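Local structure of transcriptional regulator (Streptococcus thermophilus LMD-9, 5JUF) at residues R156-N161 and I188-N193; D162-D167 and N203-N208; L192-E195 and V201-I204. The protein probably acts as a peptide-sensing transcriptional activator of the RNPP family that controls competence in the ComRS cell-to-cell communication system. One frame throughout, in Å; residues are numbered along the deposited sequence.

Interaction 1: residues R156-N161 and I188-N193. With SO4 (sulfate ion), chain D.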
ATOM      1  N   ARG A 156      14.548   1.526  -1.335  1.00 29.29           N
ATOM      2  CA  ARG A 156      14.493   1.414  -2.784  1.00 32.67           C
ATOM      3  C   ARG A 156      13.823   0.140  -3.269  1.00 31.98           C
ATOM      4  O   ARG A 156      13.381   0.097  -4.425  1.00 29.90           O
ATOM      5  CB  ARG A 156      15.907   1.509  -3.380  1.00 31.66           C
ATOM      6  CG  ARG A 156      16.450   2.913  -3.237  1.00 37.51           C
ATOM      7  CD  ARG A 156      17.959   3.018  -3.390  1.00 41.15           C
ATOM      8  NE  ARG A 156      18.418   4.150  -2.588  1.00 59.83           N
ATOM      9  CZ  ARG A 156      18.546   5.390  -3.047  1.00 74.19           C
ATOM     10  NH1 ARG A 156      18.276   5.661  -4.317  1.00 98.20           N
ATOM     11  NH2 ARG A 156      18.949   6.358  -2.238  1.00 68.57           N
ATOM     12  N   LYS A 157      13.723  -0.885  -2.423  1.00 28.57           N
ATOM     13  CA  LYS A 157      13.005  -2.119  -2.732  1.00 29.21           C
ATOM     14  C   LYS A 157      11.796  -2.206  -1.809  1.00 27.34           C
ATOM     15  O   LYS A 157      11.955  -2.177  -0.586  1.00 29.04           O
ATOM     16  CB  LYS A 157      13.902  -3.346  -2.539  1.00 29.61           C
ATOM     17  CG  LYS A 157      15.355  -3.146  -2.930  1.00 43.86           C
ATOM     18  CD  LYS A 157      15.507  -2.779  -4.399  1.00 55.14           C
ATOM     19  CE  LYS A 157      16.957  -2.448  -4.732  1.00 56.05           C
ATOM     20  NZ  LYS A 157      17.078  -1.774  -6.060  1.00 61.59           N
ATOM     21  N   PHE A 158      10.599  -2.317  -2.384  1.00 28.84           N
ATOM     22  CA  PHE A 158       9.352  -2.233  -1.624  1.00 26.13           C
ATOM     23  C   PHE A 158       8.695  -3.607  -1.552  1.00 31.99           C
ATOM     24  O   PHE A 158       8.514  -4.263  -2.584  1.00 29.64           O
ATOM     25  CB  PHE A 158       8.380  -1.234  -2.266  1.00 25.52           C
ATOM     26  CG  PHE A 158       8.919   0.179  -2.384  1.00 28.05           C
ATOM     27  CD1 PHE A 158       9.582   0.800  -1.310  1.00 22.29           C
ATOM     28  CD2 PHE A 158       8.742   0.897  -3.554  1.00 28.85           C
ATOM     29  CE1 PHE A 158      10.061   2.096  -1.423  1.00 25.42           C
ATOM     30  CE2 PHE A 158       9.219   2.206  -3.671  1.00 28.94           C
ATOM     31  CZ  PHE A 158       9.876   2.808  -2.604  1.00 25.40           C
ATOM     32  N   SER A 159       8.337  -4.039  -0.338  1.00 29.12           N
ATOM     33  CA  SER A 159       7.466  -5.200  -0.157  1.00 28.48           C
ATOM     34  C   SER A 159       6.026  -4.835  -0.508  1.00 26.93           C
ATOM     35  O   SER A 159       5.704  -3.681  -0.787  1.00 24.84           O
ATOM     36  CB  SER A 159       7.534  -5.698   1.287  1.00 26.02           C
ATOM     37  OG  SER A 159       7.042  -4.686   2.160  1.00 25.41           O
ATOM     38  N   THR A 160       5.128  -5.831  -0.467  1.00 24.07           N
ATOM     39  CA  THR A 160       3.695  -5.548  -0.590  1.00 23.52           C
ATOM     40  C   THR A 160       3.234  -4.544   0.459  1.00 23.31           C
ATOM     41  O   THR A 160       2.498  -3.598   0.155  1.00 23.15           O
ATOM     42  CB  THR A 160       2.883  -6.833  -0.453  1.00 29.55           C
ATOM     43  OG1 THR A 160       3.336  -7.805  -1.413  1.00 30.24           O
ATOM     44  CG2 THR A 160       1.393  -6.515  -0.649  1.00 28.35           C
ATOM     45  N   ASN A 161       3.640  -4.748   1.712  1.00 23.26           N
ATOM     46  CA  ASN A 161       3.243  -3.822   2.772  1.00 24.14           C
ATOM     47  C   ASN A 161       3.773  -2.417   2.516  1.00 20.17           C
ATOM     48  O   ASN A 161       3.092  -1.429   2.819  1.00 22.85           O
ATOM     49  CB  ASN A 161       3.738  -4.340   4.121  1.00 24.89           C
ATOM     50  CG  ASN A 161       2.909  -5.504   4.628  1.00 27.55           C
ATOM     51  OD1 ASN A 161       1.872  -5.825   4.055  1.00 28.70           O
ATOM     52  ND2 ASN A 161       3.359  -6.135   5.704  1.00 25.76           N
ATOM     53  N   ILE A 188       7.727   8.120  -6.868  1.00 30.26           N
ATOM     54  CA  ILE A 188       7.319   7.664  -8.206  1.00 35.45           C
ATOM     55  C   ILE A 188       8.425   6.842  -8.847  1.00 32.81           C
ATOM     56  O   ILE A 188       8.195   5.739  -9.357  1.00 32.29           O
ATOM     57  CB  ILE A 188       6.976   8.866  -9.116  1.00 44.71           C
ATOM     58  CG1 ILE A 188       5.683   9.559  -8.719  1.00 46.12           C
ATOM     59  CG2 ILE A 188       6.897   8.438 -10.575  1.00 45.76           C
ATOM     60  CD1 ILE A 188       4.839   8.781  -7.830  1.00 46.58           C
ATOM     61  N   LYS A 189       9.634   7.410  -8.885  1.00 31.82           N
ATOM     62  CA  LYS A 189      10.754   6.763  -9.557  1.00 36.87           C
ATOM     63  C   LYS A 189      11.037   5.393  -8.962  1.00 37.43           C
ATOM     64  O   LYS A 189      11.325   4.439  -9.689  1.00 36.15           O
ATOM     65  CB  LYS A 189      12.000   7.642  -9.464  1.00 37.46           C
ATOM     66  CG  LYS A 189      13.289   6.916  -9.881  1.00 48.13           C
ATOM     67  CD  LYS A 189      14.560   7.756  -9.702  1.00 53.99           C
ATOM     68  CE  LYS A 189      15.797   6.958 -10.124  1.00 56.57           C
ATOM     69  NZ  LYS A 189      17.065   7.739 -10.077  1.00 57.63           N
ATOM     70  N   ARG A 190      10.975   5.275  -7.635  1.00 31.72           N
ATOM     71  CA  ARG A 190      11.288   3.990  -7.027  1.00 30.20           C
ATOM     72  C   ARG A 190      10.181   2.975  -7.295  1.00 27.89           C
ATOM     73  O   ARG A 190      10.465   1.802  -7.555  1.00 31.64           O
ATOM     74  CB  ARG A 190      11.561   4.175  -5.538  1.00 25.57           C
ATOM     75  CG  ARG A 190      12.929   4.856  -5.320  1.00 31.16           C
ATOM     76  CD  ARG A 190      13.132   5.297  -3.880  1.00 30.24           C
ATOM     77  NE  ARG A 190      14.282   6.188  -3.793  1.00 33.04           N
ATOM     78  CZ  ARG A 190      14.745   6.703  -2.663  1.00 37.98           C
ATOM     79  NH1 ARG A 190      14.158   6.409  -1.512  1.00 35.06           N
ATOM     80  NH2 ARG A 190      15.798   7.517  -2.691  1.00 33.33           N
ATOM     81  N   VAL A 191       8.922   3.411  -7.290  1.00 27.68           N
ATOM     82  CA  VAL A 191       7.836   2.485  -7.610  1.00 27.54           C
ATOM     83  C   VAL A 191       7.990   1.949  -9.031  1.00 33.08           C
ATOM     84  O   VAL A 191       7.777   0.755  -9.293  1.00 30.43           O
ATOM     85  CB  VAL A 191       6.469   3.160  -7.394  1.00 25.03           C
ATOM     86  CG1 VAL A 191       5.351   2.323  -8.049  1.00 25.55           C
ATOM     87  CG2 VAL A 191       6.184   3.350  -5.886  1.00 19.82           C
ATOM     88  N   LEU A 192       8.388   2.816  -9.965  1.00 31.39           N
ATOM     89  CA  LEU A 192       8.578   2.399 -11.353  1.00 32.22           C
ATOM     90  C   LEU A 192       9.737   1.426 -11.520  1.00 34.97           C
ATOM     91  O   LEU A 192       9.795   0.719 -12.532  1.00 35.01           O
ATOM     92  CB  LEU A 192       8.803   3.628 -12.236  1.00 35.48           C
ATOM     93  CG  LEU A 192       7.586   4.532 -12.443  1.00 34.65           C
ATOM     94  CD1 LEU A 192       7.995   5.835 -13.130  1.00 32.31           C
ATOM     95  CD2 LEU A 192       6.527   3.780 -13.275  1.00 37.41           C
ATOM     96  N   ASN A 193      10.660   1.384 -10.560  1.00 36.56           N
ATOM     97  CA  ASN A 193      11.825   0.518 -10.611  1.00 35.82           C
ATOM     98  C   ASN A 193      11.609  -0.831  -9.927  1.00 32.45           C
ATOM     99  O   ASN A 193      12.521  -1.657  -9.941  1.00 38.43           O
ATOM    100  CB  ASN A 193      13.035   1.214  -9.955  1.00 43.88           C
ATOM    101  CG  ASN A 193      13.527   2.425 -10.736  1.00 57.09           C
ATOM    102  OD1 ASN A 193      13.349   2.519 -11.949  1.00 61.14           O
ATOM    103  ND2 ASN A 193      14.165   3.353 -10.034  1.00 65.83           N
TER
HETATM  104  S   SO4 D 403      17.235   6.718  -6.366  1.00 79.14           S
HETATM  105  O1  SO4 D 403      17.986   7.283  -7.484  1.00 79.48           O
HETATM  106  O2  SO4 D 403      16.097   5.953  -6.871  1.00 76.14           O
HETATM  107  O3  SO4 D 403      18.113   5.842  -5.591  1.00 80.09           O
HETATM  108  O4  SO4 D 403      16.762   7.805  -5.510  1.00 84.17           O
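R156 lies against R190, with R190 NH2 over one face of its guanidinium group, displaced toward the rim. The two planes are 45° apart, so this is not a flat stack. R156 NH2 and R190 NH2 come within 3.4 Å, but both are donors and share no hydrogen. A sulfate ion, probably from the crystallisation liquor, sits beside them. It lies at the edge of the R190 guanidinium. R190 NH2 donates to sulfate O4 over 3.0 Å, nearly straight at 164°. R190 NE reaches the same oxygen only weakly. K189 is extended beyond CG, and its NZ donates to sulfate O1 at 2.8 Å. The modelled approach of R156 to the ion is far too short and is doubtful. Deeper in, the F158 ring borders the aliphatic root of R190, with F158 CE2 3.6 Å from R190 CB. V191 N lies at the ring edge, and V191 CG2 is 3.9 Å from F158 CE2. K189 and R190 thus hold the anion by hydrogen bonds, while R156 lies beside it in a placement that is not certain. The sulfate would probably offset part of the positive charge here.

Interaction 2: residues D162-D167 and N203-N208; sequences DLLVID and NIVLFN
L163, L164, V205 and L206 touch through aliphatic groups, with no flat group at their interface. The one aromatic ring here, F207, is turned from the other helix. N208 OD1 lies in plane at its edge, and the ring of Y245 meets it with planes about 15° apart. V205 CG1 is the centre of the contact. V205 CG1 presses to 3.5 Å from L163 CB, a close fit for two carbons. L164 CD2 stands 3.7 Å from V205 CG1. V205 chi1 is 170°, which sets CG1 anti to the backbone N and aims it between the two leucines. L164 crosses V205 at about a right angle, and L164 CD2 also reaches V205 CG2 at 4.0 Å. L163 CD1 ends 3.9 Å from L206 CB. The two segment axes approach to 9.5 Å and run nearly parallel, at 23°. This is consistent with next-but-one helices in a TPR-like array of paired helices. The contact is buried near the centre of the chain. There are no strands. V165 and I166 pack on V152 of helix 139-152 behind one helix. L206 and F207 pack on V236 of helix 226-240 behind the other, while V191 of helix 181-192 touches both I166 and L206.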
ATOM      1  N   ASP A 162       5.010  -2.309   2.026  1.00 20.35           N
ATOM      2  CA  ASP A 162       5.568  -1.003   1.688  1.00 21.01           C
ATOM      3  C   ASP A 162       4.717  -0.312   0.636  1.00 19.86           C
ATOM      4  O   ASP A 162       4.493   0.896   0.709  1.00 22.76           O
ATOM      5  CB  ASP A 162       7.001  -1.131   1.158  1.00 21.72           C
ATOM      6  CG  ASP A 162       7.995  -1.605   2.205  1.00 28.75           C
ATOM      7  OD1 ASP A 162       7.723  -1.461   3.414  1.00 28.67           O
ATOM      8  OD2 ASP A 162       9.063  -2.128   1.799  1.00 29.99           O
ATOM      9  N   LEU A 163       4.281  -1.059  -0.387  1.00 24.09           N
ATOM     10  CA  LEU A 163       3.474  -0.451  -1.442  1.00 24.30           C
ATOM     11  C   LEU A 163       2.122   0.005  -0.915  1.00 22.51           C
ATOM     12  O   LEU A 163       1.541   0.954  -1.452  1.00 24.90           O
ATOM     13  CB  LEU A 163       3.292  -1.435  -2.602  1.00 20.08           C
ATOM     14  CG  LEU A 163       4.554  -1.800  -3.381  1.00 22.94           C
ATOM     15  CD1 LEU A 163       4.221  -2.817  -4.475  1.00 23.88           C
ATOM     16  CD2 LEU A 163       5.152  -0.530  -3.986  1.00 25.36           C
ATOM     17  N   LEU A 164       1.604  -0.654   0.125  1.00 23.88           N
ATOM     18  CA  LEU A 164       0.346  -0.200   0.721  1.00 26.00           C
ATOM     19  C   LEU A 164       0.552   1.051   1.569  1.00 21.67           C
ATOM     20  O   LEU A 164      -0.314   1.940   1.592  1.00 23.51           O
ATOM     21  CB  LEU A 164      -0.271  -1.317   1.557  1.00 24.21           C
ATOM     22  CG  LEU A 164      -0.810  -2.422   0.639  1.00 31.28           C
ATOM     23  CD1 LEU A 164      -1.203  -3.630   1.464  1.00 29.50           C
ATOM     24  CD2 LEU A 164      -1.981  -1.870  -0.160  1.00 29.28           C
ATOM     25  N   VAL A 165       1.678   1.139   2.285  1.00 23.03           N
ATOM     26  CA  VAL A 165       2.017   2.408   2.941  1.00 22.34           C
ATOM     27  C   VAL A 165       2.113   3.517   1.894  1.00 21.49           C
ATOM     28  O   VAL A 165       1.554   4.605   2.061  1.00 22.67           O
ATOM     29  CB  VAL A 165       3.316   2.264   3.751  1.00 23.14           C
ATOM     30  CG1 VAL A 165       3.784   3.624   4.271  1.00 27.01           C
ATOM     31  CG2 VAL A 165       3.096   1.288   4.930  1.00 26.95           C
ATOM     32  N   ILE A 166       2.739   3.214   0.756  1.00 22.94           N
ATOM     33  CA  ILE A 166       2.866   4.198  -0.318  1.00 28.89           C
ATOM     34  C   ILE A 166       1.496   4.572  -0.882  1.00 24.61           C
ATOM     35  O   ILE A 166       1.239   5.739  -1.216  1.00 25.55           O
ATOM     36  CB  ILE A 166       3.821   3.657  -1.400  1.00 24.42           C
ATOM     37  CG1 ILE A 166       5.278   3.750  -0.900  1.00 22.52           C
ATOM     38  CG2 ILE A 166       3.646   4.400  -2.746  1.00 26.35           C
ATOM     39  CD1 ILE A 166       6.256   3.041  -1.803  1.00 22.79           C
ATOM     40  N   ASP A 167       0.593   3.592  -0.994  1.00 23.77           N
ATOM     41  CA  ASP A 167      -0.781   3.886  -1.406  1.00 27.75           C
ATOM     42  C   ASP A 167      -1.461   4.836  -0.424  1.00 29.26           C
ATOM     43  O   ASP A 167      -2.195   5.740  -0.836  1.00 24.15           O
ATOM     44  CB  ASP A 167      -1.572   2.575  -1.535  1.00 27.06           C
ATOM     45  CG  ASP A 167      -2.847   2.708  -2.390  1.00 35.62           C
ATOM     46  OD1 ASP A 167      -3.008   3.692  -3.138  1.00 35.10           O
ATOM     47  OD2 ASP A 167      -3.681   1.785  -2.328  1.00 38.10           O
ATOM     48  N   ASN A 203       1.637  -7.723  -7.393  1.00 24.61           N
ATOM     49  CA  ASN A 203       1.410  -7.033  -8.655  1.00 25.51           C
ATOM     50  C   ASN A 203       0.122  -6.225  -8.633  1.00 25.14           C
ATOM     51  O   ASN A 203       0.051  -5.150  -9.241  1.00 27.85           O
ATOM     52  CB  ASN A 203       1.391  -8.047  -9.805  1.00 30.26           C
ATOM     53  CG  ASN A 203       2.744  -8.685 -10.034  1.00 33.65           C
ATOM     54  OD1 ASN A 203       3.743  -8.263  -9.450  1.00 33.93           O
ATOM     55  ND2 ASN A 203       2.791  -9.696 -10.904  1.00 32.65           N
ATOM     56  N   ILE A 204      -0.922  -6.738  -7.973  1.00 23.97           N
ATOM     57  CA  ILE A 204      -2.179  -5.997  -7.885  1.00 26.38           C
ATOM     58  C   ILE A 204      -1.976  -4.709  -7.100  1.00 28.53           C
ATOM     59  O   ILE A 204      -2.420  -3.630  -7.510  1.00 27.63           O
ATOM     60  CB  ILE A 204      -3.278  -6.876  -7.256  1.00 26.36           C
ATOM     61  CG1 ILE A 204      -3.749  -7.920  -8.267  1.00 32.84           C
ATOM     62  CG2 ILE A 204      -4.454  -6.015  -6.786  1.00 28.78           C
ATOM     63  CD1 ILE A 204      -4.642  -8.981  -7.679  1.00 33.74           C
ATOM     64  N   VAL A 205      -1.285  -4.802  -5.962  1.00 26.07           N
ATOM     65  CA  VAL A 205      -1.026  -3.608  -5.161  1.00 23.73           C
ATOM     66  C   VAL A 205      -0.152  -2.635  -5.934  1.00 21.78           C
ATOM     67  O   VAL A 205      -0.412  -1.427  -5.956  1.00 24.83           O
ATOM     68  CB  VAL A 205      -0.385  -3.991  -3.815  1.00 26.06           C
ATOM     69  CG1 VAL A 205       0.112  -2.743  -3.108  1.00 31.31           C
ATOM     70  CG2 VAL A 205      -1.399  -4.734  -2.941  1.00 24.58           C
ATOM     71  N   LEU A 206       0.892  -3.148  -6.589  1.00 22.08           N
ATOM     72  CA  LEU A 206       1.710  -2.318  -7.466  1.00 25.34           C
ATOM     73  C   LEU A 206       0.858  -1.645  -8.545  1.00 23.87           C
ATOM     74  O   LEU A 206       1.000  -0.443  -8.803  1.00 24.47           O
ATOM     75  CB  LEU A 206       2.814  -3.175  -8.093  1.00 22.64           C
ATOM     76  CG  LEU A 206       3.751  -2.498  -9.101  1.00 30.59           C
ATOM     77  CD1 LEU A 206       4.480  -1.318  -8.434  1.00 28.01           C
ATOM     78  CD2 LEU A 206       4.742  -3.492  -9.699  1.00 28.98           C
ATOM     79  N   PHE A 207      -0.043  -2.406  -9.184  1.00 25.51           N
ATOM     80  CA  PHE A 207      -0.880  -1.833 -10.240  1.00 30.01           C
ATOM     81  C   PHE A 207      -1.712  -0.674  -9.710  1.00 29.87           C
ATOM     82  O   PHE A 207      -1.809   0.389 -10.343  1.00 27.01           O
ATOM     83  CB  PHE A 207      -1.803  -2.894 -10.847  1.00 30.26           C
ATOM     84  CG  PHE A 207      -2.698  -2.349 -11.935  1.00 28.51           C
ATOM     85  CD1 PHE A 207      -2.242  -2.280 -13.246  1.00 26.92           C
ATOM     86  CD2 PHE A 207      -3.975  -1.887 -11.642  1.00 25.41           C
ATOM     87  CE1 PHE A 207      -3.049  -1.772 -14.257  1.00 31.23           C
ATOM     88  CE2 PHE A 207      -4.790  -1.358 -12.652  1.00 31.59           C
ATOM     89  CZ  PHE A 207      -4.316  -1.295 -13.955  1.00 32.93           C
ATOM     90  N   ASN A 208      -2.335  -0.866  -8.555  1.00 25.16           N
ATOM     91  CA  ASN A 208      -3.160   0.194  -7.996  1.00 27.76           C
ATOM     92  C   ASN A 208      -2.324   1.424  -7.642  1.00 29.09           C
ATOM     93  O   ASN A 208      -2.789   2.559  -7.800  1.00 28.57           O
ATOM     94  CB  ASN A 208      -3.932  -0.349  -6.791  1.00 25.85           C
ATOM     95  CG  ASN A 208      -5.036  -1.322  -7.214  1.00 34.76           C
ATOM     96  OD1 ASN A 208      -5.536  -1.241  -8.335  1.00 39.20           O
ATOM     97  ND2 ASN A 208      -5.408  -2.237  -6.331  1.00 37.67           N
TER

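Interaction 3: residues L192-E195 and V201-I204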
ATOM      1  N   LEU A 192       8.388   2.816  -9.965  1.00 31.39           N
ATOM      2  CA  LEU A 192       8.578   2.399 -11.353  1.00 32.22           C
ATOM      3  C   LEU A 192       9.737   1.426 -11.520  1.00 34.97           C
ATOM      4  O   LEU A 192       9.795   0.719 -12.532  1.00 35.01           O
ATOM      5  CB  LEU A 192       8.803   3.628 -12.236  1.00 35.48           C
ATOM      6  CG  LEU A 192       7.586   4.532 -12.443  1.00 34.65           C
ATOM      7  CD1 LEU A 192       7.995   5.835 -13.130  1.00 32.31           C
ATOM      8  CD2 LEU A 192       6.527   3.780 -13.275  1.00 37.41           C
ATOM      9  N   ASN A 193      10.660   1.384 -10.560  1.00 36.56           N
ATOM     10  CA  ASN A 193      11.825   0.518 -10.611  1.00 35.82           C
ATOM     11  C   ASN A 193      11.609  -0.831  -9.927  1.00 32.45           C
ATOM     12  O   ASN A 193      12.521  -1.657  -9.941  1.00 38.43           O
ATOM     13  CB  ASN A 193      13.035   1.214  -9.955  1.00 43.88           C
ATOM     14  CG  ASN A 193      13.527   2.425 -10.736  1.00 57.09           C
ATOM     15  OD1 ASN A 193      13.349   2.519 -11.949  1.00 61.14           O
ATOM     16  ND2 ASN A 193      14.165   3.353 -10.034  1.00 65.83           N
ATOM     17  N   GLN A 194      10.462  -1.058  -9.284  1.00 30.41           N
ATOM     18  CA  GLN A 194      10.198  -2.363  -8.686  1.00 32.73           C
ATOM     19  C   GLN A 194      10.114  -3.443  -9.761  1.00 36.25           C
ATOM     20  O   GLN A 194       9.597  -3.216 -10.866  1.00 32.36           O
ATOM     21  CB  GLN A 194       8.901  -2.332  -7.872  1.00 34.40           C
ATOM     22  CG  GLN A 194       8.922  -1.348  -6.695  1.00 32.52           C
ATOM     23  CD  GLN A 194      10.180  -1.476  -5.864  1.00 30.84           C
ATOM     24  OE1 GLN A 194      10.383  -2.477  -5.170  1.00 27.43           O
ATOM     25  NE2 GLN A 194      11.048  -0.472  -5.943  1.00 30.85           N
ATOM     26  N   GLU A 195      10.622  -4.630  -9.457  1.00 33.32           N
ATOM     27  CA  GLU A 195      10.512  -5.670 -10.470  1.00 44.84           C
ATOM     28  C   GLU A 195       9.162  -6.370 -10.369  1.00 40.72           C
ATOM     29  O   GLU A 195       8.543  -6.434  -9.304  1.00 41.47           O
ATOM     30  CB  GLU A 195      11.648  -6.689 -10.391  1.00 53.85           C
ATOM     31  CG  GLU A 195      12.121  -7.036  -9.023  1.00 64.98           C
ATOM     32  CD  GLU A 195      13.406  -7.842  -9.072  1.00 82.14           C
ATOM     33  OE1 GLU A 195      13.426  -8.972  -8.541  1.00 89.09           O
ATOM     34  OE2 GLU A 195      14.396  -7.347  -9.659  1.00 86.38           O
ATOM     35  N   VAL A 201      -0.471 -10.999  -5.732  1.00 26.61           N
ATOM     36  CA  VAL A 201      -0.832 -10.071  -4.668  1.00 25.06           C
ATOM     37  C   VAL A 201       0.021  -8.814  -4.765  1.00 26.99           C
ATOM     38  O   VAL A 201      -0.490  -7.690  -4.743  1.00 24.43           O
ATOM     39  CB  VAL A 201      -0.679 -10.755  -3.298  1.00 33.09           C
ATOM     40  CG1 VAL A 201      -0.981  -9.763  -2.163  1.00 30.53           C
ATOM     41  CG2 VAL A 201      -1.584 -11.983  -3.224  1.00 31.69           C
ATOM     42  N   TYR A 202       1.339  -8.993  -4.873  1.00 27.85           N
ATOM     43  CA  TYR A 202       2.233  -7.854  -5.039  1.00 27.30           C
ATOM     44  C   TYR A 202       1.854  -7.037  -6.267  1.00 30.76           C
ATOM     45  O   TYR A 202       1.755  -5.800  -6.209  1.00 26.30           O
ATOM     46  CB  TYR A 202       3.671  -8.356  -5.157  1.00 25.07           C
ATOM     47  CG  TYR A 202       4.711  -7.259  -5.214  1.00 24.48           C
ATOM     48  CD1 TYR A 202       5.233  -6.717  -4.044  1.00 25.66           C
ATOM     49  CD2 TYR A 202       5.183  -6.775  -6.442  1.00 31.31           C
ATOM     50  CE1 TYR A 202       6.197  -5.711  -4.081  1.00 30.19           C
ATOM     51  CE2 TYR A 202       6.148  -5.762  -6.495  1.00 33.00           C
ATOM     52  CZ  TYR A 202       6.655  -5.239  -5.307  1.00 32.16           C
ATOM     53  OH  TYR A 202       7.613  -4.239  -5.335  1.00 30.44           O
ATOM     54  N   ASN A 203       1.637  -7.723  -7.393  1.00 24.61           N
ATOM     55  CA  ASN A 203       1.410  -7.033  -8.655  1.00 25.51           C
ATOM     56  C   ASN A 203       0.122  -6.225  -8.633  1.00 25.14           C
ATOM     57  O   ASN A 203       0.051  -5.150  -9.241  1.00 27.85           O
ATOM     58  CB  ASN A 203       1.391  -8.047  -9.805  1.00 30.26           C
ATOM     59  CG  ASN A 203       2.744  -8.685 -10.034  1.00 33.65           C
ATOM     60  OD1 ASN A 203       3.743  -8.263  -9.450  1.00 33.93           O
ATOM     61  ND2 ASN A 203       2.791  -9.696 -10.904  1.00 32.65           N
ATOM     62  N   ILE A 204      -0.922  -6.738  -7.973  1.00 23.97           N
ATOM     63  CA  ILE A 204      -2.179  -5.997  -7.885  1.00 26.38           C
ATOM     64  C   ILE A 204      -1.976  -4.709  -7.100  1.00 28.53           C
ATOM     65  O   ILE A 204      -2.420  -3.630  -7.510  1.00 27.63           O
ATOM     66  CB  ILE A 204      -3.278  -6.876  -7.256  1.00 26.36           C
ATOM     67  CG1 ILE A 204      -3.749  -7.920  -8.267  1.00 32.84           C
ATOM     68  CG2 ILE A 204      -4.454  -6.015  -6.786  1.00 28.78           C
ATOM     69  CD1 ILE A 204      -4.642  -8.981  -7.679  1.00 33.74           C
TER
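Y202 meets Q194 through its hydroxyl end. Y202 OH is 3.4 Å from Q194 CB and 3.5 Å from Q194 CG. Q194 CB lies near the ring plane, at the edge. The two side chains cross at about a right angle, and the amide plane is turned 50° from the ring. Y202 reaches this far because CG is anti to its backbone N (chi1 -175°), which carries the ring away from its own helix toward the loop. Q194 is not extended. Its CG is anti to the carbonyl carbon, beside the backbone N. The chain then bends at chi2 (-48°), and the bend folds the amide back beside the phenol oxygen. Q194 CD is 3.8 Å from Y202 OH, so the hydroxyl borders the side chain from CB to the amide. Y202 OH and Q194 OE1 are 3.3 Å apart, but the angle is too poor for a hydrogen bond. Each has a better partner: Y202 OH donates to the carbonyl of F158, Q194 OE1 accepts from F158 N, and Q194 NE2 gives its hydrogens to the carbonyls of R156 and R190. The buried amide is therefore gripped at both ends, which fixes which way it is rotated. Q194 and E195 lie in the loop that links helices 181-192 and 200-219 of the TPR-like domain. The amide of Q194 binds that loop to the segment that leads into helix 160-173, and Y202 packs on the same region through T160 and L163. E195 takes part by its backbone: E195 O is 3.8 Å from Y202 CE2, at an oblique position to the ring. Its side chain starts out away from the helix.

In the fold
The chain first passes through segment 156-161, a loop that runs into helix 160-173, so the first segments of interactions 1 and 2 are continuous. Helix 181-192 then returns to the loop, and interaction 1 closes a 26-residue gap. Interaction 3 begins where this ends, sharing L192 and N193, and spans a short connection of five residues. Helix 200-219 supplies the second segments of interactions 2 and 3, which share N203 and I204. Interaction 2 closes a 35-residue gap and crosses interaction 1, because their segments alternate. Interaction 3 lies within the chain span of interaction 2, and both end on helix 200-219. Together the three tie helices 160-173, 181-192 and 200-219 into one block.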